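Local coordinates for mitochondrial ubiquitin ligase activator of NFKB 1 (Homo sapiens, PDB 6M2D), which acts through its RING finger as an E3 ubiquitin ligase of the mitochondrial outer membrane, passing ubiquitin from an E2 enzyme to substrates such as AKT1, at residues 5-10 with 29-34. Sequence-based numbering, arbitrary orientation.
Sequences SACVVC and TECYRA. With ZN (zinc ion), chain G.
Three cysteines reach one zinc ion through three different first torsions: Cys7 turns SG anti to its backbone N (chi1 171°), Cys10 holds SG between N and the carbonyl carbon (65°), and Cys31 sets SG anti to the carbonyl carbon (-79°). With Cys28 they form the four-cysteine site of this RING finger, one of its two zinc sites. The CxxC turn of residues 7-10 thus supplies two ligands, while Cys31, on helix 29-34, belongs to the second CxxC pair. Metal bonds to zinc of 2.4 Å from the SG atoms of Cys7 and Cys10 and 2.3 Å from Cys31 SG link the two segments; they share no direct hydrogen bond. Within the turn, Val9 N donates to Cys7 SG at 3.4 Å, and a longer, weak bond comes from Cys10 N; such N-H groups probably offset part of the thiolate charge. Apolar contact is slight and centres on Val9, whose CB meets Cys31 CB at 3.9 Å, with CG1 3.8 Å from Cys31 SG. Pro42 also touches Val9. The nearest approach between the segments is made by Cys10 CB, 3.5 Å from Cys31 SG.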
ATOM      1  N   SER A   5       4.981  -0.978 -10.760  1.00 28.18           N
ATOM      2  CA  SER A   5       4.565   0.386 -10.448  1.00 21.49           C
ATOM      3  C   SER A   5       3.078   0.578 -10.185  1.00 20.71           C
ATOM      4  O   SER A   5       2.710   1.606  -9.604  1.00 21.85           O
ATOM      5  CB  SER A   5       4.980   1.352 -11.570  1.00 28.36           C
ATOM      6  OG  SER A   5       6.337   1.158 -11.956  1.00 27.21           O
ATOM      7  N   ALA A   6       2.214  -0.350 -10.580  1.00 20.59           N
ATOM      8  CA  ALA A   6       0.782  -0.170 -10.362  1.00 19.34           C
ATOM      9  C   ALA A   6       0.370  -0.698  -8.991  1.00 15.87           C
ATOM     10  O   ALA A   6       0.857  -1.735  -8.547  1.00 18.19           O
ATOM     11  CB  ALA A   6      -0.027  -0.871 -11.455  1.00 20.65           C
ATOM     12  N   CYS A   7      -0.527   0.032  -8.324  1.00 16.06           N
ATOM     13  CA  CYS A   7      -1.120  -0.428  -7.072  1.00 18.92           C
ATOM     14  C   CYS A   7      -1.665  -1.847  -7.229  1.00 17.70           C
ATOM     15  O   CYS A   7      -2.415  -2.135  -8.165  1.00 15.95           O
ATOM     16  CB  CYS A   7      -2.245   0.521  -6.651  1.00 16.49           C
ATOM     17  SG  CYS A   7      -3.238  -0.073  -5.264  1.00 16.74           S
ATOM     18  N   VAL A   8      -1.263  -2.741  -6.318  1.00 15.91           N
ATOM     19  CA  VAL A   8      -1.621  -4.156  -6.448  1.00 16.47           C
ATOM     20  C   VAL A   8      -3.082  -4.431  -6.139  1.00 14.55           C
ATOM     21  O   VAL A   8      -3.547  -5.556  -6.356  1.00 14.30           O
ATOM     22  CB  VAL A   8      -0.766  -5.069  -5.542  1.00 19.32           C
ATOM     23  CG1 VAL A   8       0.712  -4.797  -5.740  1.00 17.49           C
ATOM     24  CG2 VAL A   8      -1.187  -4.914  -4.084  1.00 15.67           C
ATOM     25  N   VAL A   9      -3.813  -3.438  -5.643  1.00 17.61           N
ATOM     26  CA  VAL A   9      -5.210  -3.599  -5.256  1.00 14.33           C
ATOM     27  C   VAL A   9      -6.159  -3.144  -6.360  1.00 20.37           C
ATOM     28  O   VAL A   9      -7.049  -3.890  -6.770  1.00 21.24           O
ATOM     29  CB  VAL A   9      -5.477  -2.841  -3.937  1.00 21.18           C
ATOM     30  CG1 VAL A   9      -6.911  -3.073  -3.460  1.00 23.29           C
ATOM     31  CG2 VAL A   9      -4.453  -3.262  -2.874  1.00 14.73           C
ATOM     32  N   CYS A  10      -6.001  -1.912  -6.844  1.00 18.37           N
ATOM     33  CA  CYS A  10      -6.873  -1.412  -7.905  1.00 17.19           C
ATOM     34  C   CYS A  10      -6.289  -1.614  -9.296  1.00 18.80           C
ATOM     35  O   CYS A  10      -7.051  -1.682 -10.269  1.00 18.54           O
ATOM     36  CB  CYS A  10      -7.181   0.077  -7.701  1.00 18.29           C
ATOM     37  SG  CYS A  10      -5.762   1.219  -7.843  1.00 16.99           S
ATOM     38  N   THR A  29      -2.961   5.506  -2.216  1.00 17.02           N
ATOM     39  CA  THR A  29      -3.530   5.992  -0.961  1.00 13.88           C
ATOM     40  C   THR A  29      -5.018   5.671  -0.854  1.00 19.62           C
ATOM     41  O   THR A  29      -5.510   5.348   0.233  1.00 18.27           O
ATOM     42  CB  THR A  29      -3.301   7.498  -0.810  1.00 20.42           C
ATOM     43  OG1 THR A  29      -1.954   7.820  -1.173  1.00 17.36           O
ATOM     44  CG2 THR A  29      -3.530   7.912   0.637  1.00 21.91           C
ATOM     45  N   GLU A  30      -5.754   5.758  -1.967  1.00 21.28           N
ATOM     46  CA  GLU A  30      -7.190   5.490  -1.920  1.00 24.29           C
ATOM     47  C   GLU A  30      -7.469   4.047  -1.524  1.00 22.12           C
ATOM     48  O   GLU A  30      -8.377   3.775  -0.730  1.00 25.41           O
ATOM     49  CB  GLU A  30      -7.831   5.813  -3.272  1.00 25.08           C
ATOM     50  CG  GLU A  30      -8.526   7.170  -3.317  1.00 37.84           C
ATOM     51  CD  GLU A  30      -9.235   7.424  -4.639  1.00 43.04           C
ATOM     52  OE1 GLU A  30      -9.520   6.443  -5.362  1.00 39.10           O
ATOM     53  OE2 GLU A  30      -9.491   8.609  -4.956  1.00 43.79           O
ATOM     54  N   CYS A  31      -6.675   3.113  -2.039  1.00 18.00           N
ATOM     55  CA  CYS A  31      -6.907   1.711  -1.719  1.00 17.56           C
ATOM     56  C   CYS A  31      -6.587   1.422  -0.258  1.00 20.85           C
ATOM     57  O   CYS A  31      -7.274   0.617   0.385  1.00 22.53           O
ATOM     58  CB  CYS A  31      -6.082   0.831  -2.648  1.00 19.73           C
ATOM     59  SG  CYS A  31      -6.870   0.668  -4.262  1.00 17.66           S
ATOM     60  N   TYR A  32      -5.550   2.069   0.289  1.00 18.54           N
ATOM     61  CA  TYR A  32      -5.260   1.907   1.709  1.00 20.28           C
ATOM     62  C   TYR A  32      -6.459   2.319   2.554  1.00 19.07           C
ATOM     63  O   TYR A  32      -6.874   1.593   3.464  1.00 21.74           O
ATOM     64  CB  TYR A  32      -4.036   2.726   2.114  1.00 16.43           C
ATOM     65  CG  TYR A  32      -3.991   2.828   3.614  1.00 20.93           C
ATOM     66  CD1 TYR A  32      -3.674   1.713   4.382  1.00 19.62           C
ATOM     67  CD2 TYR A  32      -4.325   4.011   4.272  1.00 21.54           C
ATOM     68  CE1 TYR A  32      -3.663   1.773   5.754  1.00 21.10           C
ATOM     69  CE2 TYR A  32      -4.314   4.086   5.654  1.00 23.63           C
ATOM     70  CZ  TYR A  32      -3.979   2.961   6.389  1.00 26.23           C
ATOM     71  OH  TYR A  32      -3.958   3.018   7.762  1.00 28.78           O
ATOM     72  N   ARG A  33      -7.012   3.502   2.282  1.00 20.95           N
ATOM     73  CA  ARG A  33      -8.179   3.959   3.023  1.00 20.02           C
ATOM     74  C   ARG A  33      -9.341   2.983   2.884  1.00 23.20           C
ATOM     75  O   ARG A  33     -10.093   2.759   3.839  1.00 21.67           O
ATOM     76  CB  ARG A  33      -8.589   5.348   2.540  1.00 24.67           C
ATOM     77  CG  ARG A  33      -7.740   6.477   3.104  1.00 27.16           C
ATOM     78  CD  ARG A  33      -8.374   7.832   2.817  1.00 37.49           C
ATOM     79  NE  ARG A  33      -7.560   8.608   1.885  1.00 39.12           N
ATOM     80  CZ  ARG A  33      -7.929   8.917   0.646  1.00 35.92           C
ATOM     81  NH1 ARG A  33      -9.115   8.529   0.189  1.00 37.75           N
ATOM     82  NH2 ARG A  33      -7.114   9.620  -0.137  1.00 31.58           N
ATOM     83  N   ALA A  34      -9.495   2.383   1.704  1.00 20.90           N
ATOM     84  CA  ALA A  34     -10.610   1.483   1.452  1.00 25.70           C
ATOM     85  C   ALA A  34     -10.413   0.095   2.045  1.00 27.51           C
ATOM     86  O   ALA A  34     -11.371  -0.688   2.046  1.00 24.37           O
ATOM     87  CB  ALA A  34     -10.860   1.366  -0.056  1.00 24.23           C
TER
HETATM   88 ZN    ZN G 401      -5.104   1.373  -5.550  1.00 25.40          ZN